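Local coordinates for protein alternansucrase (Leuconostoc mesenteroides, PDB 6HVG) that belongs to glycoside hydrolase family 70 and combines a parallel beta/alpha barrel with repeats of the choline- and cell-wall-binding type, at residues Ile1079-Tyr1088 / Leu1145-Trp1156; Gln1336-Thr1344 / Thr1371-Phe1380. All coordinates share one frame; numbering follows the deposited sequence.

Contact 1: Ile1079-Tyr1088 / Leu1145-Trp1156; sequences ITSFELAPQY and LHKNGMQAIADW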
loop_
_atom_site.group_PDB
_atom_site.type_symbol
_atom_site.label_atom_id
_atom_site.label_comp_id
_atom_site.label_asym_id
_atom_site.label_seq_id
_atom_site.Cartn_x
_atom_site.Cartn_y
_atom_site.Cartn_z
ATOM N N ILE A 1079 -31.507 9.728 10.790
ATOM C CA ILE A 1079 -30.495 10.202 9.878
ATOM C C ILE A 1079 -30.940 11.575 9.445
ATOM O O ILE A 1079 -32.062 11.730 8.988
ATOM C CB ILE A 1079 -30.331 9.308 8.629
ATOM C CG1 ILE A 1079 -29.484 8.072 8.915
ATOM C CG2 ILE A 1079 -29.570 10.054 7.533
ATOM C CD1 ILE A 1079 -29.865 7.272 10.122
ATOM N N THR A 1080 -30.070 12.563 9.617
ATOM C CA THR A 1080 -30.322 13.901 9.116
ATOM C C THR A 1080 -29.506 14.226 7.865
ATOM O O THR A 1080 -29.854 15.160 7.161
ATOM C CB THR A 1080 -30.025 14.954 10.186
ATOM O OG1 THR A 1080 -28.661 14.845 10.603
ATOM C CG2 THR A 1080 -30.963 14.773 11.360
ATOM N N SER A 1081 -28.430 13.468 7.600
ATOM C CA SER A 1081 -27.685 13.546 6.328
ATOM C C SER A 1081 -27.260 12.184 5.776
ATOM O O SER A 1081 -26.760 11.338 6.500
ATOM C CB SER A 1081 -26.458 14.424 6.475
ATOM O OG SER A 1081 -25.935 14.735 5.192
ATOM N N PHE A 1082 -27.462 11.988 4.479
ATOM C CA PHE A 1082 -27.169 10.736 3.804
ATOM C C PHE A 1082 -25.902 10.901 2.981
ATOM O O PHE A 1082 -25.871 11.661 2.009
ATOM C CB PHE A 1082 -28.314 10.348 2.886
ATOM C CG PHE A 1082 -28.358 8.869 2.561
ATOM C CD1 PHE A 1082 -27.473 8.317 1.647
ATOM C CD2 PHE A 1082 -29.292 8.040 3.161
ATOM C CE1 PHE A 1082 -27.521 6.974 1.358
ATOM C CE2 PHE A 1082 -29.348 6.697 2.868
ATOM C CZ PHE A 1082 -28.468 6.162 1.965
ATOM N N GLU A 1083 -24.841 10.218 3.386
ATOM C CA GLU A 1083 -23.590 10.261 2.639
ATOM C C GLU A 1083 -23.678 9.214 1.567
ATOM O O GLU A 1083 -23.632 8.019 1.850
ATOM C CB GLU A 1083 -22.381 10.017 3.547
ATOM C CG GLU A 1083 -21.056 10.346 2.901
ATOM C CD GLU A 1083 -19.872 9.721 3.625
ATOM O OE1 GLU A 1083 -19.825 9.787 4.876
ATOM O OE2 GLU A 1083 -18.989 9.142 2.936
ATOM N N LEU A 1084 -23.844 9.678 0.329
ATOM C CA LEU A 1084 -23.924 8.811 -0.855
ATOM C C LEU A 1084 -22.529 8.537 -1.381
ATOM O O LEU A 1084 -21.654 9.384 -1.285
ATOM C CB LEU A 1084 -24.738 9.486 -1.963
ATOM C CG LEU A 1084 -26.230 9.664 -1.709
ATOM C CD1 LEU A 1084 -26.723 10.973 -2.251
ATOM C CD2 LEU A 1084 -27.035 8.529 -2.309
ATOM N N ALA A 1085 -22.350 7.373 -1.986
ATOM C CA ALA A 1085 -21.109 7.037 -2.657
ATOM C C ALA A 1085 -20.771 8.093 -3.715
ATOM O O ALA A 1085 -21.649 8.864 -4.128
ATOM C CB ALA A 1085 -21.223 5.680 -3.312
ATOM N N PRO A 1086 -19.490 8.159 -4.128
ATOM C CA PRO A 1086 -19.111 9.037 -5.228
ATOM C C PRO A 1086 -19.761 8.564 -6.510
ATOM O O PRO A 1086 -19.642 7.383 -6.868
ATOM C CB PRO A 1086 -17.599 8.870 -5.311
ATOM C CG PRO A 1086 -17.337 7.535 -4.688
ATOM C CD PRO A 1086 -18.325 7.464 -3.568
ATOM N N GLN A 1087 -20.450 9.477 -7.192
ATOM C CA GLN A 1087 -21.343 9.103 -8.292
ATOM C C GLN A 1087 -20.696 9.158 -9.668
ATOM O O GLN A 1087 -21.389 9.055 -10.697
ATOM C CB GLN A 1087 -22.557 10.017 -8.286
ATOM C CG GLN A 1087 -23.375 9.922 -7.018
ATOM C CD GLN A 1087 -23.987 8.564 -6.852
ATOM O OE1 GLN A 1087 -24.656 8.080 -7.756
ATOM N NE2 GLN A 1087 -23.770 7.941 -5.696
ATOM N N TYR A 1088 -19.370 9.258 -9.701
ATOM C CA TYR A 1088 -18.656 9.547 -10.949
ATOM C C TYR A 1088 -18.469 8.259 -11.733
ATOM O O TYR A 1088 -18.357 7.191 -11.150
ATOM C CB TYR A 1088 -17.343 10.221 -10.612
ATOM C CG TYR A 1088 -17.560 11.253 -9.526
ATOM C CD1 TYR A 1088 -18.241 12.426 -9.791
ATOM C CD2 TYR A 1088 -17.143 11.025 -8.218
ATOM C CE1 TYR A 1088 -18.474 13.351 -8.805
ATOM C CE2 TYR A 1088 -17.365 11.959 -7.232
ATOM C CZ TYR A 1088 -18.039 13.119 -7.536
ATOM O OH TYR A 1088 -18.306 14.060 -6.571
ATOM N N LEU A 1145 -34.735 12.122 -0.476
ATOM C CA LEU A 1145 -34.131 12.385 0.832
ATOM C C LEU A 1145 -34.575 13.737 1.364
ATOM O O LEU A 1145 -34.769 13.872 2.552
ATOM C CB LEU A 1145 -32.614 12.299 0.758
ATOM C CG LEU A 1145 -32.054 10.912 0.462
ATOM C CD1 LEU A 1145 -30.629 10.999 -0.043
ATOM C CD2 LEU A 1145 -32.141 10.018 1.695
ATOM N N HIS A 1146 -34.763 14.724 0.492
ATOM C CA HIS A 1146 -35.298 16.022 0.915
ATOM C C HIS A 1146 -36.777 15.951 1.315
ATOM O O HIS A 1146 -37.168 16.529 2.317
ATOM C CB HIS A 1146 -35.100 17.075 -0.178
ATOM C CG HIS A 1146 -33.661 17.383 -0.457
ATOM N ND1 HIS A 1146 -33.226 17.849 -1.679
ATOM C CD2 HIS A 1146 -32.559 17.269 0.321
ATOM C CE1 HIS A 1146 -31.919 18.032 -1.629
ATOM N NE2 HIS A 1146 -31.491 17.681 -0.429
ATOM N N LYS A 1147 -37.585 15.237 0.548
ATOM C CA LYS A 1147 -38.959 14.936 0.949
ATOM C C LYS A 1147 -39.042 14.274 2.351
ATOM O O LYS A 1147 -40.049 14.428 3.037
ATOM C CB LYS A 1147 -39.655 14.059 -0.106
ATOM C CG LYS A 1147 -40.187 14.821 -1.315
ATOM C CD LYS A 1147 -41.647 15.243 -1.073
ATOM C CE LYS A 1147 -42.281 16.020 -2.234
ATOM N NZ LYS A 1147 -41.963 17.476 -2.203
ATOM N N ASN A 1148 -38.001 13.550 2.766
ATOM C CA ASN A 1148 -37.929 12.984 4.118
ATOM C C ASN A 1148 -36.961 13.724 5.053
ATOM O O ASN A 1148 -36.497 13.155 6.060
ATOM C CB ASN A 1148 -37.552 11.511 4.067
ATOM C CG ASN A 1148 -38.602 10.663 3.398
ATOM O OD1 ASN A 1148 -39.276 9.856 4.046
ATOM N ND2 ASN A 1148 -38.744 10.833 2.096
ATOM N N GLY A 1149 -36.692 14.993 4.740
ATOM C CA GLY A 1149 -35.961 15.898 5.632
ATOM C C GLY A 1149 -34.532 15.503 5.909
ATOM O O GLY A 1149 -33.981 15.830 6.946
ATOM N N MET A 1150 -33.923 14.807 4.962
ATOM C CA MET A 1150 -32.510 14.435 5.046
ATOM C C MET A 1150 -31.713 15.165 3.982
ATOM O O MET A 1150 -32.218 15.450 2.902
ATOM C CB MET A 1150 -32.340 12.945 4.822
ATOM C CG MET A 1150 -32.785 12.100 5.995
ATOM S SD MET A 1150 -32.570 10.347 5.690
ATOM C CE MET A 1150 -34.021 10.023 4.703
ATOM N N GLN A 1151 -30.465 15.465 4.311
ATOM C CA GLN A 1151 -29.528 16.060 3.378
ATOM C C GLN A 1151 -28.781 15.010 2.571
ATOM O O GLN A 1151 -28.697 13.870 2.966
ATOM C CB GLN A 1151 -28.504 16.897 4.132
ATOM C CG GLN A 1151 -29.032 18.123 4.845
ATOM C CD GLN A 1151 -27.941 18.800 5.635
ATOM O OE1 GLN A 1151 -26.761 18.784 5.244
ATOM N NE2 GLN A 1151 -28.313 19.406 6.747
ATOM N N ALA A 1152 -28.225 15.419 1.441
ATOM C CA ALA A 1152 -27.414 14.528 0.607
ATOM C C ALA A 1152 -25.986 15.052 0.511
ATOM O O ALA A 1152 -25.738 16.225 0.148
ATOM C CB ALA A 1152 -28.016 14.389 -0.789
ATOM N N ILE A 1153 -25.040 14.179 0.832
ATOM C CA ILE A 1153 -23.617 14.533 0.796
ATOM C C ILE A 1153 -22.967 14.047 -0.486
ATOM O O ILE A 1153 -23.065 12.873 -0.843
ATOM C CB ILE A 1153 -22.855 13.968 2.015
ATOM C CG1 ILE A 1153 -23.148 14.800 3.252
ATOM C CG2 ILE A 1153 -21.370 13.995 1.786
ATOM C CD1 ILE A 1153 -22.808 14.072 4.532
ATOM N N ALA A 1154 -22.290 14.965 -1.157
ATOM C CA ALA A 1154 -21.512 14.663 -2.351
ATOM C C ALA A 1154 -20.086 14.327 -1.967
ATOM O O ALA A 1154 -19.483 15.053 -1.202
ATOM C CB ALA A 1154 -21.509 15.877 -3.273
ATOM N N ASP A 1155 -19.541 13.240 -2.500
ATOM C CA ASP A 1155 -18.126 12.912 -2.282
ATOM C C ASP A 1155 -17.273 13.740 -3.245
ATOM O O ASP A 1155 -17.293 13.519 -4.444
ATOM C CB ASP A 1155 -17.856 11.409 -2.473
ATOM C CG ASP A 1155 -16.877 10.850 -1.442
ATOM O OD1 ASP A 1155 -15.937 11.552 -1.066
ATOM O OD2 ASP A 1155 -17.042 9.708 -0.995
ATOM N N TRP A 1156 -16.550 14.711 -2.705
ATOM C CA TRP A 1156 -15.677 15.591 -3.496
ATOM C C TRP A 1156 -14.268 14.982 -3.529
ATOM O O TRP A 1156 -13.587 14.872 -2.490
ATOM C CB TRP A 1156 -15.647 16.968 -2.840
ATOM C CG TRP A 1156 -15.152 18.096 -3.651
ATOM C CD1 TRP A 1156 -15.458 18.366 -4.946
ATOM C CD2 TRP A 1156 -14.303 19.173 -3.204
ATOM N NE1 TRP A 1156 -14.842 19.535 -5.347
ATOM C CE2 TRP A 1156 -14.134 20.050 -4.290
ATOM C CE3 TRP A 1156 -13.688 19.484 -1.994
ATOM C CZ2 TRP A 1156 -13.376 21.220 -4.199
ATOM C CZ3 TRP A 1156 -12.925 20.661 -1.906
ATOM C CH2 TRP A 1156 -12.777 21.504 -3.000
HETATM O O HOH W 1 -25.119 17.220 4.137
HETATM O O HOH W 2 -19.389 9.372 0.330
HETATM O O HOH W 3 -21.240 11.863 -4.756
#
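Ser1081, Phe1082 and Glu1083 pair in parallel register with Gln1151, Ala1152 and Ile1153. These are neighbouring strands of the family 70 barrel, and their short axes diverge by 29°. Three backbone bonds join them: Gln1151 N to Thr1080 O (2.9 Å), Phe1082 N to Gln1151 O (2.7 Å) and Ile1153 N to Phe1082 O (2.9 Å). A fourth, from Leu1084 N to Ile1153 O, is weak. Before strand 1151-1156, a Schellman motif with Gly1149 as C-prime residue ends helix 1135-1147.

On the helix-facing side, both branches of Leu1145 press on Phe1082. Leu1145 CD2 lies 3.8 Å from Phe1082 CD2, and the two side chains cross at about a right angle. Leu1084 CD1 reaches the methyl of Ala1152, and Ile1067 of helix 1063-1075 packs on Phe1082 and Leu1084.

The other face mixes polar and apolar groups. Glu1083 holds CG anti to its backbone N (chi1 -167°), and that CG rests 3.8 Å from Ile1153 CG2. A water links Ser1081 OG to Gln1151 OE1. Asn652 O accepts from Gln1151 NE2, and Leu655 N donates to OE1. Another water lies between Glu1083 OE2 and Asp1155 OD2, which are 4.4 Å apart. Arg823 forms a salt bridge with Glu1083 OE1, and Arg619 one with Asp1155 OD1.

Two acidic groups this close would probably repel each other. The arginines and the intervening water probably offset that cost inside the barrel.

Contact 2: Gln1336-Thr1344 / Thr1371-Phe1380; sequences QQGENPIRT and TDNSGNVYYF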
loop_
_atom_site.group_PDB
_atom_site.type_symbol
_atom_site.label_atom_id
_atom_site.label_comp_id
_atom_site.label_asym_id
_atom_site.label_seq_id
_atom_site.Cartn_x
_atom_site.Cartn_y
_atom_site.Cartn_z
ATOM N N GLN A 1336 47.076 7.340 -16.317
ATOM C CA GLN A 1336 48.427 7.467 -16.851
ATOM C C GLN A 1336 49.365 6.861 -15.822
ATOM O O GLN A 1336 48.976 6.696 -14.678
ATOM C CB GLN A 1336 48.751 8.937 -17.084
ATOM C CG GLN A 1336 47.706 9.666 -17.931
ATOM C CD GLN A 1336 47.592 9.106 -19.351
ATOM O OE1 GLN A 1336 48.594 8.723 -19.969
ATOM N NE2 GLN A 1336 46.365 9.046 -19.871
ATOM N N GLN A 1337 50.590 6.512 -16.219
ATOM C CA GLN A 1337 51.571 5.937 -15.274
ATOM C C GLN A 1337 51.987 6.973 -14.209
ATOM O O GLN A 1337 52.181 8.150 -14.523
ATOM C CB GLN A 1337 52.806 5.403 -16.013
ATOM N N GLY A 1338 52.079 6.526 -12.955
ATOM C CA GLY A 1338 52.472 7.367 -11.805
ATOM C C GLY A 1338 51.515 8.468 -11.391
ATOM O O GLY A 1338 51.869 9.315 -10.570
ATOM N N GLU A 1339 50.295 8.431 -11.925
ATOM C CA GLU A 1339 49.266 9.462 -11.694
ATOM C C GLU A 1339 48.046 8.790 -11.079
ATOM O O GLU A 1339 47.885 7.571 -11.212
ATOM C CB GLU A 1339 48.847 10.150 -12.990
ATOM C CG GLU A 1339 49.734 11.296 -13.433
ATOM C CD GLU A 1339 49.166 12.036 -14.640
ATOM O OE1 GLU A 1339 48.014 11.756 -15.066
ATOM O OE2 GLU A 1339 49.894 12.883 -15.191
ATOM N N ASN A 1340 47.191 9.580 -10.412
ATOM C CA ASN A 1340 46.010 9.047 -9.726
ATOM C C ASN A 1340 44.953 8.545 -10.701
ATOM O O ASN A 1340 44.477 9.308 -11.536
ATOM C CB ASN A 1340 45.382 10.107 -8.800
ATOM C CG ASN A 1340 44.539 9.492 -7.697
ATOM O OD1 ASN A 1340 43.931 8.447 -7.873
ATOM N ND2 ASN A 1340 44.463 10.158 -6.572
ATOM N N PRO A 1341 44.587 7.255 -10.608
ATOM C CA PRO A 1341 43.537 6.714 -11.471
ATOM C C PRO A 1341 42.150 7.190 -11.102
ATOM O O PRO A 1341 41.250 7.110 -11.930
ATOM C CB PRO A 1341 43.653 5.195 -11.279
ATOM C CG PRO A 1341 44.407 5.001 -10.008
ATOM C CD PRO A 1341 45.279 6.195 -9.852
ATOM N N ILE A 1342 41.968 7.685 -9.883
ATOM C CA ILE A 1342 40.666 8.172 -9.433
ATOM C C ILE A 1342 40.370 9.519 -10.054
ATOM O O ILE A 1342 41.150 10.443 -9.914
ATOM C CB ILE A 1342 40.631 8.348 -7.904
ATOM C CG1 ILE A 1342 40.848 7.006 -7.190
ATOM C CG2 ILE A 1342 39.315 8.939 -7.456
ATOM C CD1 ILE A 1342 41.138 7.134 -5.703
ATOM N N ARG A 1343 39.229 9.631 -10.712
ATOM C CA ARG A 1343 38.826 10.873 -11.338
ATOM C C ARG A 1343 37.438 11.261 -10.899
ATOM O O ARG A 1343 36.552 10.422 -10.785
ATOM C CB ARG A 1343 38.843 10.756 -12.866
ATOM C CG ARG A 1343 38.777 12.112 -13.616
ATOM C CD ARG A 1343 38.468 11.887 -15.071
ATOM N NE ARG A 1343 38.521 13.049 -15.963
ATOM C CZ ARG A 1343 37.504 13.869 -16.187
ATOM N NH1 ARG A 1343 36.369 13.770 -15.511
ATOM N NH2 ARG A 1343 37.637 14.834 -17.066
ATOM N N THR A 1344 37.263 12.558 -10.674
ATOM C CA THR A 1344 35.974 13.147 -10.363
ATOM C C THR A 1344 35.286 13.467 -11.655
ATOM O O THR A 1344 35.822 14.186 -12.461
ATOM C CB THR A 1344 36.165 14.445 -9.576
ATOM O OG1 THR A 1344 36.757 14.134 -8.314
ATOM C CG2 THR A 1344 34.851 15.163 -9.361
ATOM N N THR A 1371 43.496 0.968 -5.541
ATOM C CA THR A 1371 44.603 1.676 -4.899
ATOM C C THR A 1371 44.956 2.906 -5.714
ATOM O O THR A 1371 45.017 2.828 -6.931
ATOM C CB THR A 1371 45.861 0.790 -4.783
ATOM O OG1 THR A 1371 45.488 -0.498 -4.285
ATOM C CG2 THR A 1371 46.866 1.400 -3.819
ATOM N N ASP A 1372 45.181 4.035 -5.039
ATOM C CA ASP A 1372 45.647 5.254 -5.699
ATOM C C ASP A 1372 47.168 5.223 -5.838
ATOM O O ASP A 1372 47.807 4.254 -5.439
ATOM C CB ASP A 1372 45.132 6.529 -4.988
ATOM C CG ASP A 1372 45.903 6.870 -3.721
ATOM O OD1 ASP A 1372 46.218 5.965 -2.915
ATOM O OD2 ASP A 1372 46.158 8.064 -3.497
ATOM N N ASN A 1373 47.735 6.265 -6.433
ATOM C CA ASN A 1373 49.202 6.345 -6.634
ATOM C C ASN A 1373 50.007 6.351 -5.322
ATOM O O ASN A 1373 51.146 5.939 -5.295
ATOM C CB ASN A 1373 49.583 7.579 -7.473
ATOM C CG ASN A 1373 48.839 8.864 -7.043
ATOM O OD1 ASN A 1373 47.982 8.865 -6.143
ATOM N ND2 ASN A 1373 49.123 9.952 -7.740
ATOM N N SER A 1374 49.385 6.800 -4.236
ATOM C CA SER A 1374 50.047 6.946 -2.949
ATOM C C SER A 1374 49.821 5.755 -1.992
ATOM O O SER A 1374 50.237 5.813 -0.846
ATOM C CB SER A 1374 49.560 8.234 -2.271
ATOM O OG SER A 1374 49.444 9.287 -3.199
ATOM N N GLY A 1375 49.154 4.690 -2.428
ATOM C CA GLY A 1375 48.967 3.506 -1.569
ATOM C C GLY A 1375 47.685 3.436 -0.745
ATOM O O GLY A 1375 47.432 2.424 -0.109
ATOM N N ASN A 1376 46.854 4.471 -0.799
ATOM C CA ASN A 1376 45.553 4.466 -0.129
ATOM C C ASN A 1376 44.518 3.616 -0.873
ATOM O O ASN A 1376 44.406 3.695 -2.085
ATOM C CB ASN A 1376 44.979 5.890 -0.021
ATOM C CG ASN A 1376 45.911 6.844 0.684
ATOM O OD1 ASN A 1376 45.997 6.825 1.898
ATOM N ND2 ASN A 1376 46.604 7.686 -0.070
ATOM N N VAL A 1377 43.720 2.845 -0.142
ATOM C CA VAL A 1377 42.727 1.981 -0.768
ATOM C C VAL A 1377 41.342 2.594 -0.642
ATOM O O VAL A 1377 40.974 3.084 0.414
ATOM C CB VAL A 1377 42.733 0.550 -0.178
ATOM C CG1 VAL A 1377 41.724 -0.312 -0.910
ATOM C CG2 VAL A 1377 44.130 -0.057 -0.304
ATOM N N TYR A 1378 40.593 2.581 -1.745
ATOM C CA TYR A 1378 39.213 3.059 -1.793
ATOM C C TYR A 1378 38.330 1.923 -2.312
ATOM O O TYR A 1378 38.849 0.938 -2.837
ATOM C CB TYR A 1378 39.101 4.261 -2.728
ATOM C CG TYR A 1378 39.971 5.449 -2.363
ATOM C CD1 TYR A 1378 41.325 5.476 -2.653
ATOM C CD2 TYR A 1378 39.412 6.572 -1.733
ATOM C CE1 TYR A 1378 42.104 6.578 -2.314
ATOM C CE2 TYR A 1378 40.181 7.672 -1.396
ATOM C CZ TYR A 1378 41.519 7.679 -1.692
ATOM O OH TYR A 1378 42.262 8.782 -1.363
ATOM N N TYR A 1379 37.011 2.042 -2.156
ATOM C CA TYR A 1379 36.086 1.072 -2.729
ATOM C C TYR A 1379 35.105 1.757 -3.673
ATOM O O TYR A 1379 34.703 2.889 -3.448
ATOM C CB TYR A 1379 35.298 0.332 -1.634
ATOM C CG TYR A 1379 34.255 -0.669 -2.152
ATOM C CD1 TYR A 1379 32.940 -0.300 -2.367
ATOM C CD2 TYR A 1379 34.604 -1.991 -2.425
ATOM C CE1 TYR A 1379 32.001 -1.209 -2.836
ATOM C CE2 TYR A 1379 33.665 -2.906 -2.897
ATOM C CZ TYR A 1379 32.370 -2.506 -3.092
ATOM O OH TYR A 1379 31.454 -3.405 -3.589
ATOM N N PHE A 1380 34.715 1.030 -4.721
ATOM C CA PHE A 1380 33.837 1.556 -5.750
ATOM C C PHE A 1380 32.651 0.615 -5.943
ATOM O O PHE A 1380 32.842 -0.605 -6.085
ATOM C CB PHE A 1380 34.655 1.760 -7.044
ATOM C CG PHE A 1380 35.822 2.681 -6.850
ATOM C CD1 PHE A 1380 35.681 4.036 -7.032
ATOM C CD2 PHE A 1380 37.049 2.196 -6.432
ATOM C CE1 PHE A 1380 36.746 4.888 -6.819
ATOM C CE2 PHE A 1380 38.130 3.049 -6.218
ATOM C CZ PHE A 1380 37.970 4.395 -6.406
#
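Ile1342 turns CG1 beside its own backbone N (chi1 -62°) and then runs out extended (chi2 167°). This carries CD1 over one face of the Tyr1378 ring. Ile1342 CD1 is 3.7 Å from the ring centroid, displaced toward the rim. Its nearest ring atom is Tyr1378 CD1. The contact is a CH-pi interaction, and the two side chains cross at about a right angle. Phe1380, two residues on along the same strand, meets the same isoleucine differently. Its CZ comes to 4.0 Å from Ile1342 CG1, which sits at the ring edge, near the ring plane.

Asn1340 uses another torsion. Its CG stands anti to the backbone N (chi1 -158°). This puts the amide beside the carbonyl carbon, and OD1 accepts from Ile1342 N at 2.9 Å, with the donor above the carbonyl plane. This is an Asx turn at the start of strand 1342-1345. The same OD1 lies 3.7 Å from Asp1372 CB, where the two side chains cross at a slant, amide and carboxylate planes turned well apart. Pro1341 CG touches the backbone at Thr1371 O (3.8 Å). The side chain of Asn1373 leans on the backbone around Asn1340. Asp1372 opens a type I turn that ends at Gly1375, and Asp1372 N bonds Asn1376 O at 3.1 Å.

Two antiparallel hairpins meet here. Strand 1342-1345 pairs with 1354-1357, and strand 1377-1380 pairs with 1368-1371. The second hairpin lies within a putative cell-wall-binding repeat. Tyr1357 of strand 1354-1357 touches Pro1341 and Ile1342, meets the Phe1380 ring, and is hydrogen-bonded through its hydroxyl to Thr1371 O. Thr1371 also makes a backbone bond to Ala353 of strand 352-355.

Overall arrangement
Contact 1 lies in the buried core of the barrel. Contact 2 is partly buried and lies partly in a putative cell-wall-binding repeat. Their centres are about 72 Å apart, on opposite sides of the chain's centre, and they share no strand or helix. Contact 1 joins adjacent parallel strands of one sheet, so backbone bonds set its register, and buried charges and waters fill in around them. Contact 2 joins two separate hairpins. It relies on aliphatic-aromatic packing, and no clear hydrogen bond joins its two segments directly. The apolar side of contact 1 is covered by a helix, whereas contact 2 is bordered by strands and turns.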